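Local coordinates for protein putative hydrolase (Shewanella frigidimarina, PDB 3LHO) that probably acts as an iron-dependent dioxygenase of the 2-oxoadipate dioxygenase/decarboxylase family, here crystallised with nickel in its metal site, at residues I37-A43 with A163-S169; L115-V119 with H135-D139; K78-F84 with V94-L100. All coordinates share one frame; numbering follows the deposited sequence. Where two conformers were deposited one is given.

Contact 1. Residues I37-A43 with A163-S169. With NI (nickel (II) ion), chain B.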
loop_
_atom_site.group_PDB
_atom_site.type_symbol
_atom_site.label_atom_id
_atom_site.label_comp_id
_atom_site.label_asym_id
_atom_site.label_seq_id
_atom_site.Cartn_x
_atom_site.Cartn_y
_atom_site.Cartn_z
ATOM N N ILE A 37 -4.424 1.260 -16.750
ATOM C CA ILE A 37 -5.514 0.610 -16.037
ATOM C C ILE A 37 -5.895 1.598 -14.952
ATOM O O ILE A 37 -5.003 2.172 -14.331
ATOM C CB ILE A 37 -4.964 -0.672 -15.375
ATOM C CG1 ILE A 37 -4.719 -1.751 -16.436
ATOM C CG2 ILE A 37 -5.890 -1.204 -14.323
ATOM C CD1 ILE A 37 -5.940 -2.055 -17.218
ATOM N N ILE A 38 -7.188 1.795 -14.692
ATOM C CA ILE A 38 -7.590 2.647 -13.594
ATOM C C ILE A 38 -7.409 1.900 -12.244
ATOM O O ILE A 38 -7.936 0.776 -12.038
ATOM C CB ILE A 38 -9.075 3.132 -13.740
ATOM C CG1 ILE A 38 -9.233 3.935 -15.051
ATOM C CG2 ILE A 38 -9.511 3.922 -12.483
ATOM C CD1 ILE A 38 -8.340 5.110 -15.145
ATOM N N ASN A 39 -6.713 2.550 -11.316
ATOM C CA ASN A 39 -6.541 1.999 -9.971
ATOM C C ASN A 39 -7.614 2.473 -8.973
ATOM O O ASN A 39 -8.009 3.639 -8.976
ATOM C CB ASN A 39 -5.143 2.352 -9.468
ATOM C CG ASN A 39 -4.045 1.718 -10.303
ATOM O OD1 ASN A 39 -3.151 2.416 -10.846
ATOM N ND2 ASN A 39 -4.109 0.412 -10.445
ATOM N N ASP A 40 -8.109 1.568 -8.147
ATOM C CA ASP A 40 -9.005 1.929 -7.043
ATOM C C ASP A 40 -8.264 2.726 -5.962
ATOM O O ASP A 40 -8.771 3.735 -5.444
ATOM C CB ASP A 40 -9.566 0.654 -6.372
ATOM C CG ASP A 40 -10.529 0.975 -5.245
ATOM O OD1 ASP A 40 -11.605 1.506 -5.551
ATOM O OD2 ASP A 40 -10.209 0.798 -4.042
ATOM N N HIS A 41 -7.066 2.243 -5.622
ATOM C CA HIS A 41 -6.251 2.858 -4.579
ATOM C C HIS A 41 -4.821 2.418 -4.608
ATOM O O HIS A 41 -4.478 1.436 -5.310
ATOM C CB HIS A 41 -6.865 2.649 -3.153
ATOM C CG HIS A 41 -6.848 1.240 -2.626
ATOM N ND1 HIS A 41 -7.897 0.356 -2.827
ATOM C CD2 HIS A 41 -5.966 0.598 -1.803
ATOM C CE1 HIS A 41 -7.639 -0.774 -2.194
ATOM N NE2 HIS A 41 -6.487 -0.644 -1.553
ATOM N N ILE A 42 -3.990 3.208 -3.907
ATOM C CA ILE A 42 -2.679 2.816 -3.401
ATOM C C ILE A 42 -2.705 2.852 -1.860
ATOM O O ILE A 42 -3.613 3.453 -1.220
ATOM C CB ILE A 42 -1.491 3.678 -4.007
ATOM C CG1 ILE A 42 -1.620 5.151 -3.602
ATOM C CG2 ILE A 42 -1.447 3.557 -5.538
ATOM C CD1 ILE A 42 -0.485 5.731 -2.924
ATOM N N ALA A 43 -1.771 2.119 -1.261
ATOM C CA ALA A 43 -1.658 2.054 0.203
ATOM C C ALA A 43 -0.230 2.366 0.593
ATOM O O ALA A 43 0.709 1.761 0.019
ATOM C CB ALA A 43 -2.038 0.653 0.719
ATOM N N ALA A 163 5.477 2.112 -2.154
ATOM C CA ALA A 163 4.025 1.677 -2.116
ATOM C C ALA A 163 3.943 0.285 -1.548
ATOM O O ALA A 163 4.734 -0.582 -1.909
ATOM C CB ALA A 163 3.377 1.718 -3.528
ATOM N N ASN A 164 3.002 0.055 -0.625
ATOM C CA ASN A 164 2.749 -1.288 -0.152
ATOM C C ASN A 164 1.956 -2.082 -1.177
ATOM O O ASN A 164 2.234 -3.257 -1.389
ATOM C CB ASN A 164 1.997 -1.285 1.178
ATOM C CG ASN A 164 1.640 -2.716 1.678
ATOM O OD1 ASN A 164 0.530 -3.183 1.471
ATOM N ND2 ASN A 164 2.594 -3.405 2.315
ATOM N N HIS A 165 0.976 -1.435 -1.810
ATOM C CA HIS A 165 0.294 -2.042 -2.984
ATOM C C HIS A 165 -0.445 -1.020 -3.821
ATOM O O HIS A 165 -0.782 0.069 -3.338
ATOM C CB HIS A 165 -0.650 -3.202 -2.579
ATOM C CG HIS A 165 -1.758 -2.821 -1.650
ATOM N ND1 HIS A 165 -1.639 -2.870 -0.277
ATOM C CD2 HIS A 165 -3.052 -2.498 -1.899
ATOM C CE1 HIS A 165 -2.784 -2.531 0.280
ATOM N NE2 HIS A 165 -3.664 -2.283 -0.685
ATOM N N PHE A 166 -0.625 -1.369 -5.097
ATOM C CA PHE A 166 -1.652 -0.789 -5.959
ATOM C C PHE A 166 -2.824 -1.746 -6.046
ATOM O O PHE A 166 -2.624 -2.966 -5.999
ATOM C CB PHE A 166 -1.112 -0.606 -7.343
ATOM C CG PHE A 166 -0.266 0.589 -7.473
ATOM C CD1 PHE A 166 0.970 0.640 -6.847
ATOM C CD2 PHE A 166 -0.690 1.673 -8.248
ATOM C CE1 PHE A 166 1.783 1.767 -6.987
ATOM C CE2 PHE A 166 0.153 2.784 -8.416
ATOM C CZ PHE A 166 1.341 2.843 -7.737
ATOM N N THR A 167 -4.022 -1.182 -6.207
ATOM C CA THR A 167 -5.243 -1.941 -6.365
ATOM C C THR A 167 -6.020 -1.534 -7.611
ATOM O O THR A 167 -6.411 -0.367 -7.743
ATOM C CB THR A 167 -6.152 -1.769 -5.148
ATOM O OG1 THR A 167 -5.444 -2.177 -3.969
ATOM C CG2 THR A 167 -7.432 -2.634 -5.342
ATOM N N VAL A 168 -6.222 -2.497 -8.515
ATOM C CA VAL A 168 -7.002 -2.322 -9.724
ATOM C C VAL A 168 -8.469 -2.142 -9.447
ATOM O O VAL A 168 -9.030 -2.839 -8.599
ATOM C CB VAL A 168 -6.779 -3.510 -10.687
ATOM C CG1 VAL A 168 -7.654 -3.380 -11.930
ATOM C CG2 VAL A 168 -5.265 -3.567 -11.070
ATOM N N SER A 169 -9.093 -1.183 -10.138
ATOM C CA SER A 169 -10.500 -0.978 -10.026
ATOM C C SER A 169 -11.178 -1.922 -11.009
ATOM O O SER A 169 -11.105 -1.711 -12.243
ATOM C CB SER A 169 -10.885 0.463 -10.393
ATOM O OG SER A 169 -12.296 0.578 -10.460
HETATM NI NI NI B . -5.756 -2.219 -0.313
HETATM O O HOH W 1 -9.416 -0.634 -13.924
HETATM O O HOH W 2 -13.211 0.426 -7.476
HETATM O O HOH W 3 -5.692 -3.969 1.351
HETATM O O HOH W 4 -7.592 -2.384 0.552
HETATM O O HOH W 5 -5.760 -1.017 1.641
#
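H41 and H165 meet at a nickel ion, brought together by two antiparallel neighbours of the central sheet. The H41 side chain can be followed outward from its CB. Its CG sits between the backbone N and the carbonyl carbon (chi1 69°), which swings the imidazole across the strand toward 163-169. CG and CD2 both lie beneath T167 OG1, CD2 at 3.6 Å from it. ND1 donates a nearly straight bond to OD2 of D40, 2.6 Å long, in the ring plane and on the anti lone pair of the carboxylate. CE1 lies 3.5 Å from T167 CB, whose methine covers the same ring face in a CH-pi contact. NE2, at the tip, binds the nickel at 2.1 Å; T167 OG1 is only 3.0 Å from this NE2 but not hydrogen-bonded to it, since it bonds to E235, the third protein ligand.

H165 repeats the design: its ND1 donates to OD1 of N164, its ring face rests on A43 CB, and its NE2 reaches the metal, also at 2.1 Å. The H41 and H165 rings approach rim to rim with planes 78° apart. Alanine suits position 43 because a lone methyl fits beneath the imidazole.

A classic beta bulge sets two residues, D40 and H41, opposite T167, whose O accepts from D40 N and weakly from H41 N. D40 OD1 forms salt bridges with R239 and K93. Three waters complete the metal's coordination. With each ND1 used as a donor, both rings are held in rotation and each NE2 faces the metal with its lone pair.

Contact 2. Residues L115-V119 with H135-D139; sequences LIDQV and HWDVD
W136 lays its indole against L115, near the end of helix 106-116, where the chain leaves the helix through a type I beta turn from I116 to V119 and the later loop 135-139 folds back over it. L115 CB stands over one indole face, 3.9 Å from the centroid of the five-membered ring. Leucine suits the spot through its branch: CD1 reaches NE1 and CD2 reaches CD1 of W136, and CD2 goes on to V138 CB. V119 instead comes in the indole plane, with CG2 at the ring edge 3.6 Å from CZ3, while I116 CD1 reaches the same CZ3 obliquely. Tryptophan is large enough to meet all three aliphatic chains, and its NE1 is satisfied by the carbonyl of A157.

Q118 crosses the W136 side chain at about a right angle, its amide plane 76° from the indole. Its chain, extended beyond CG (chi2 167°), carries the amide alongside W136 CB, so a flexible, polar residue at this solvent-exposed position can pack and bond at once. OE1 accepts from D137 N at 3.0 Å, with the donor tilted 30° from the amide carbonyl plane; NE2 turns back to G114 O. Beside it, one water donates to both Q118 O and H135 O, at 3.1 Å and 2.8 Å.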
loop_
_atom_site.group_PDB
_atom_site.type_symbol
_atom_site.label_atom_id
_atom_site.label_comp_id
_atom_site.label_asym_id
_atom_site.label_seq_id
_atom_site.Cartn_x
_atom_site.Cartn_y
_atom_site.Cartn_z
ATOM N N LEU A 115 15.490 3.628 13.938
ATOM C CA LEU A 115 15.487 3.650 12.470
ATOM C C LEU A 115 15.083 5.034 11.973
ATOM O O LEU A 115 15.694 5.572 11.078
ATOM C CB LEU A 115 14.517 2.588 11.932
ATOM C CG LEU A 115 14.663 1.129 12.459
ATOM C CD1 LEU A 115 13.681 0.217 11.759
ATOM C CD2 LEU A 115 16.057 0.570 12.286
ATOM N N ILE A 116 14.040 5.596 12.561
ATOM C CA ILE A 116 13.523 6.891 12.088
ATOM C C ILE A 116 14.463 8.043 12.429
ATOM O O ILE A 116 14.498 9.020 11.718
ATOM C CB ILE A 116 12.115 7.149 12.598
ATOM C CG1 ILE A 116 11.171 6.001 12.144
ATOM C CG2 ILE A 116 11.591 8.528 12.116
ATOM C CD1 ILE A 116 11.146 5.814 10.639
ATOM N N ASP A 117 15.273 7.897 13.487
ATOM C CA ASP A 117 16.285 8.886 13.812
ATOM C C ASP A 117 17.220 8.993 12.655
ATOM O O ASP A 117 17.844 10.026 12.470
ATOM C CB ASP A 117 17.108 8.508 15.048
ATOM C CG ASP A 117 16.380 8.747 16.330
ATOM O OD1 ASP A 117 15.298 9.355 16.307
ATOM O OD2 ASP A 117 16.885 8.260 17.363
ATOM N N GLN A 118 17.349 7.955 11.852
ATOM C CA GLN A 118 18.298 8.050 10.716
ATOM C C GLN A 118 17.761 8.754 9.469
ATOM O O GLN A 118 18.541 9.072 8.536
ATOM C CB GLN A 118 18.816 6.668 10.344
ATOM C CG GLN A 118 19.634 6.002 11.446
ATOM C CD GLN A 118 19.869 4.517 11.178
ATOM O OE1 GLN A 118 20.575 4.151 10.238
ATOM N NE2 GLN A 118 19.290 3.650 12.021
ATOM N N VAL A 119 16.451 8.978 9.432
ATOM C CA VAL A 119 15.809 9.714 8.341
ATOM C C VAL A 119 16.166 11.215 8.427
ATOM O O VAL A 119 15.879 11.882 9.418
ATOM C CB VAL A 119 14.281 9.577 8.381
ATOM C CG1 VAL A 119 13.629 10.436 7.255
ATOM C CG2 VAL A 119 13.847 8.093 8.282
ATOM N N HIS A 135 15.928 4.436 4.699
ATOM C CA HIS A 135 16.853 5.510 5.057
ATOM C C HIS A 135 17.803 5.107 6.210
ATOM O O HIS A 135 18.596 5.935 6.680
ATOM C CB HIS A 135 16.068 6.741 5.480
ATOM C CG HIS A 135 15.263 7.373 4.381
ATOM N ND1 HIS A 135 15.575 8.605 3.837
ATOM C CD2 HIS A 135 14.126 6.964 3.762
ATOM C CE1 HIS A 135 14.673 8.917 2.916
ATOM N NE2 HIS A 135 13.787 7.936 2.847
ATOM N N TRP A 136 17.707 3.852 6.663
ATOM C CA TRP A 136 18.358 3.391 7.886
ATOM C C TRP A 136 19.070 2.070 7.633
ATOM O O TRP A 136 18.673 1.310 6.770
ATOM C CB TRP A 136 17.326 3.217 9.029
ATOM C CG TRP A 136 16.118 2.523 8.563
ATOM C CD1 TRP A 136 15.951 1.168 8.448
ATOM C CD2 TRP A 136 14.908 3.124 8.101
ATOM N NE1 TRP A 136 14.714 0.887 7.932
ATOM C CE2 TRP A 136 14.047 2.065 7.705
ATOM C CE3 TRP A 136 14.462 4.452 7.970
ATOM C CZ2 TRP A 136 12.770 2.291 7.210
ATOM C CZ3 TRP A 136 13.210 4.680 7.463
ATOM C CH2 TRP A 136 12.359 3.593 7.098
ATOM N N ASP A 137 20.175 1.875 8.339
ATOM C CA ASP A 137 20.774 0.549 8.553
ATOM C C ASP A 137 19.901 -0.236 9.521
ATOM O O ASP A 137 19.392 0.305 10.505
ATOM C CB ASP A 137 22.145 0.671 9.180
ATOM C CG ASP A 137 23.131 1.290 8.240
ATOM O OD1 ASP A 137 23.038 0.975 7.040
ATOM O OD2 ASP A 137 23.948 2.109 8.688
ATOM N N VAL A 138 19.737 -1.514 9.242
ATOM C CA VAL A 138 18.988 -2.370 10.148
ATOM C C VAL A 138 19.575 -3.776 10.082
ATOM O O VAL A 138 19.982 -4.244 9.001
ATOM C CB VAL A 138 17.481 -2.314 9.822
ATOM C CG1 VAL A 138 17.203 -2.579 8.352
ATOM C CG2 VAL A 138 16.682 -3.248 10.744
ATOM N N ASP A 139 19.636 -4.432 11.236
ATOM C CA ASP A 139 20.184 -5.805 11.311
ATOM C C ASP A 139 19.067 -6.852 11.461
ATOM O O ASP A 139 17.897 -6.515 11.689
ATOM C CB ASP A 139 21.252 -5.967 12.419
ATOM C CG ASP A 139 20.715 -5.759 13.837
ATOM O OD1 ASP A 139 19.492 -5.687 14.079
ATOM O OD2 ASP A 139 21.574 -5.624 14.723
HETATM O O HOH W 6 19.391 8.365 5.651
#

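Contact 3. Residues K78-F84 with V94-L100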
loop_
_atom_site.group_PDB
_atom_site.type_symbol
_atom_site.label_atom_id
_atom_site.label_comp_id
_atom_site.label_asym_id
_atom_site.label_seq_id
_atom_site.Cartn_x
_atom_site.Cartn_y
_atom_site.Cartn_z
ATOM N N LYS A 78 -3.109 -2.109 15.677
ATOM C CA LYS A 78 -2.569 -0.896 16.331
ATOM C C LYS A 78 -2.305 0.219 15.320
ATOM O O LYS A 78 -1.216 0.792 15.250
ATOM C CB LYS A 78 -1.311 -1.217 17.161
ATOM C CG LYS A 78 -1.482 -2.372 18.173
ATOM C CD LYS A 78 -2.689 -2.197 19.054
ATOM C CE LYS A 78 -2.866 -3.417 19.994
ATOM N NZ LYS A 78 -4.292 -3.872 20.129
ATOM N N LEU A 79 -3.306 0.481 14.496
ATOM C CA LEU A 79 -3.150 1.401 13.364
ATOM C C LEU A 79 -4.230 2.468 13.375
ATOM O O LEU A 79 -5.374 2.193 13.772
ATOM C CB LEU A 79 -3.334 0.655 12.045
ATOM C CG LEU A 79 -2.367 -0.444 11.594
ATOM C CD1 LEU A 79 -2.748 -0.979 10.194
ATOM C CD2 LEU A 79 -0.930 0.100 11.595
ATOM N N ILE A 80 -3.855 3.667 12.937
ATOM C CA ILE A 80 -4.876 4.596 12.473
ATOM C C ILE A 80 -4.618 4.891 11.007
ATOM O O ILE A 80 -3.502 4.744 10.474
ATOM C CB ILE A 80 -5.002 5.892 13.308
ATOM C CG1 ILE A 80 -3.701 6.699 13.279
ATOM C CG2 ILE A 80 -5.456 5.549 14.747
ATOM C CD1 ILE A 80 -3.905 8.202 13.579
ATOM N N ALA A 81 -5.678 5.259 10.308
ATOM C CA ALA A 81 -5.467 5.544 8.887
ATOM C C ALA A 81 -6.472 6.572 8.414
ATOM O O ALA A 81 -7.498 6.876 9.092
ATOM C CB ALA A 81 -5.583 4.250 8.049
ATOM N N LYS A 82 -6.195 7.082 7.230
ATOM C CA LYS A 82 -7.116 7.995 6.535
ATOM C C LYS A 82 -7.031 7.647 5.045
ATOM O O LYS A 82 -5.989 7.082 4.582
ATOM C CB LYS A 82 -6.690 9.464 6.704
ATOM C CG LYS A 82 -6.537 10.027 8.147
ATOM C CD LYS A 82 -5.883 11.455 8.168
ATOM C CE LYS A 82 -6.788 12.550 7.690
ATOM N NZ LYS A 82 -8.045 12.749 8.518
ATOM N N HIS A 83 -8.101 7.979 4.315
ATOM C CA HIS A 83 -8.048 7.950 2.873
ATOM C C HIS A 83 -8.365 9.321 2.309
ATOM O O HIS A 83 -9.044 10.133 2.951
ATOM C CB HIS A 83 -8.898 6.791 2.276
ATOM C CG HIS A 83 -10.252 7.189 1.793
ATOM N ND1 HIS A 83 -11.396 7.057 2.561
ATOM C CD2 HIS A 83 -10.652 7.675 0.593
ATOM C CE1 HIS A 83 -12.436 7.483 1.851
ATOM N NE2 HIS A 83 -12.009 7.857 0.646
ATOM N N PHE A 84 -7.773 9.564 1.121
ATOM C CA PHE A 84 -7.843 10.814 0.386
ATOM C C PHE A 84 -8.366 10.555 -1.027
ATOM O O PHE A 84 -8.041 9.528 -1.639
ATOM C CB PHE A 84 -6.453 11.498 0.326
ATOM C CG PHE A 84 -5.833 11.711 1.677
ATOM C CD1 PHE A 84 -5.204 10.641 2.336
ATOM C CD2 PHE A 84 -5.912 12.933 2.309
ATOM C CE1 PHE A 84 -4.677 10.800 3.596
ATOM C CE2 PHE A 84 -5.371 13.121 3.590
ATOM C CZ PHE A 84 -4.741 12.042 4.232
ATOM N N VAL A 94 -6.098 7.292 -2.114
ATOM C CA VAL A 94 -4.861 7.151 -1.391
ATOM C C VAL A 94 -5.160 6.806 0.073
ATOM O O VAL A 94 -5.797 7.550 0.803
ATOM C CB VAL A 94 -3.981 8.424 -1.526
ATOM C CG1 VAL A 94 -2.736 8.306 -0.603
ATOM C CG2 VAL A 94 -3.630 8.640 -3.003
ATOM N N PHE A 95 -4.736 5.618 0.451
ATOM C CA PHE A 95 -4.933 5.105 1.776
ATOM C C PHE A 95 -3.578 5.165 2.498
ATOM O O PHE A 95 -2.577 4.586 2.003
ATOM C CB PHE A 95 -5.396 3.669 1.678
ATOM C CG PHE A 95 -5.769 3.071 2.994
ATOM C CD1 PHE A 95 -7.014 3.314 3.569
ATOM C CD2 PHE A 95 -4.841 2.252 3.668
ATOM C CE1 PHE A 95 -7.359 2.748 4.828
ATOM C CE2 PHE A 95 -5.148 1.680 4.893
ATOM C CZ PHE A 95 -6.430 1.927 5.490
ATOM N N ILE A 96 -3.548 5.874 3.630
ATOM C CA ILE A 96 -2.301 6.060 4.401
ATOM C C ILE A 96 -2.558 5.655 5.834
ATOM O O ILE A 96 -3.482 6.144 6.504
ATOM C CB ILE A 96 -1.687 7.479 4.308
ATOM C CG1 ILE A 96 -1.609 8.010 2.879
ATOM C CG2 ILE A 96 -0.287 7.492 5.013
ATOM C CD1 ILE A 96 -1.069 9.504 2.799
ATOM N N SER A 97 -1.783 4.677 6.312
ATOM C CA SER A 97 -1.923 4.255 7.707
ATOM C C SER A 97 -0.622 4.533 8.476
ATOM O O SER A 97 0.429 4.811 7.869
ATOM C CB SER A 97 -2.311 2.785 7.781
ATOM O OG SER A 97 -1.280 1.923 7.313
ATOM N N GLU A 98 -0.714 4.567 9.798
ATOM C CA GLU A 98 0.471 4.699 10.642
ATOM C C GLU A 98 0.329 3.794 11.852
ATOM O O GLU A 98 -0.714 3.753 12.449
ATOM C CB GLU A 98 0.733 6.137 11.117
ATOM C CG GLU A 98 -0.267 6.719 12.030
ATOM C CD GLU A 98 0.044 8.164 12.418
ATOM O OE1 GLU A 98 0.978 8.840 11.882
ATOM O OE2 GLU A 98 -0.704 8.648 13.235
ATOM N N LEU A 99 1.414 3.118 12.192
ATOM C CA LEU A 99 1.439 2.263 13.362
ATOM C C LEU A 99 1.560 3.110 14.624
ATOM O O LEU A 99 2.332 4.055 14.694
ATOM C CB LEU A 99 2.636 1.292 13.258
ATOM C CG LEU A 99 2.725 0.132 14.281
ATOM C CD1 LEU A 99 1.707 -0.950 13.989
ATOM C CD2 LEU A 99 4.142 -0.455 14.236
ATOM N N LEU A 100 0.807 2.746 15.656
ATOM C CA LEU A 100 0.892 3.462 16.916
ATOM C C LEU A 100 2.010 2.835 17.755
ATOM O O LEU A 100 1.828 1.811 18.407
ATOM C CB LEU A 100 -0.467 3.386 17.612
ATOM C CG LEU A 100 -1.653 3.905 16.780
ATOM C CD1 LEU A 100 -2.934 3.654 17.549
ATOM C CD2 LEU A 100 -1.500 5.417 16.521
#
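F95 holds CG anti to its backbone N (chi1 -174°), and this sends the ring along its strand until CZ is 3.6 Å from A81 CB. The two are diagonal neighbours, since A81 is paired with S97 and F95 with H83, and a methyl is small enough for CZ of the ring to reach diagonally to it. The same alanine CB also lies 3.6 Å from S97 CB, its directly paired neighbour. E98 is extended beyond CG (chi2 -178°), which carries its carboxylate clear of the backbone. In the one conformer given of the two deposited for I80, that isoleucine lies beside the glutamate, with E98 CG 3.7 Å from I80 CG1.

The two strands, 79-85 and 93-99, form an antiparallel beta hairpin within the mixed sheet, bonded regularly by paired amides. The bond from I96 N to K82 O, 2.9 Å long, is essentially straight, and K82 N returns one to I96 O. Side chains alternate between two faces. On the one bearing I80, K82, F84, V94, I96 and E98, I96 CD1 touches F84 CE1 at 3.9 Å; both residues, bulky and apolar, press on helix 54-62, and E98 OE1 accepts from the backbone N of L54 at its start. K82 suits its partly exposed place, since its amine runs out to salt bridges with D68 and D71.

On the face of L79, A81, H83, F95, S97 and L99, the two leucine side chains cross, with L79 CD2 3.7 Å from L99 CD1. Leucine is apt at both positions because Y152 of helix 151-159 packs on the pair, while S97, small and polar, bonds through OG to the hydroxyl of that tyrosine.

Contacts 1 and 3 belong to the same mixed sheet, their centres about 15 Å apart. They touch where strand 39-47 lies beside strand 93-99: I42 O probably accepts a hydrogen bond from F95 N, so the hairpin of contact 3 directly extends the metal-bearing strands of contact 1. Contact 2 lies at the periphery, about 27 Å from contact 1 and 21 Å from contact 3 between centres, touching neither. Along the chain, contact 3 closes before contact 2 opens, linked by strand 93-99 leading into helix 106-116, and both fall within the chain between the two halves of contact 1. The metal site thus joins distant parts of the sequence.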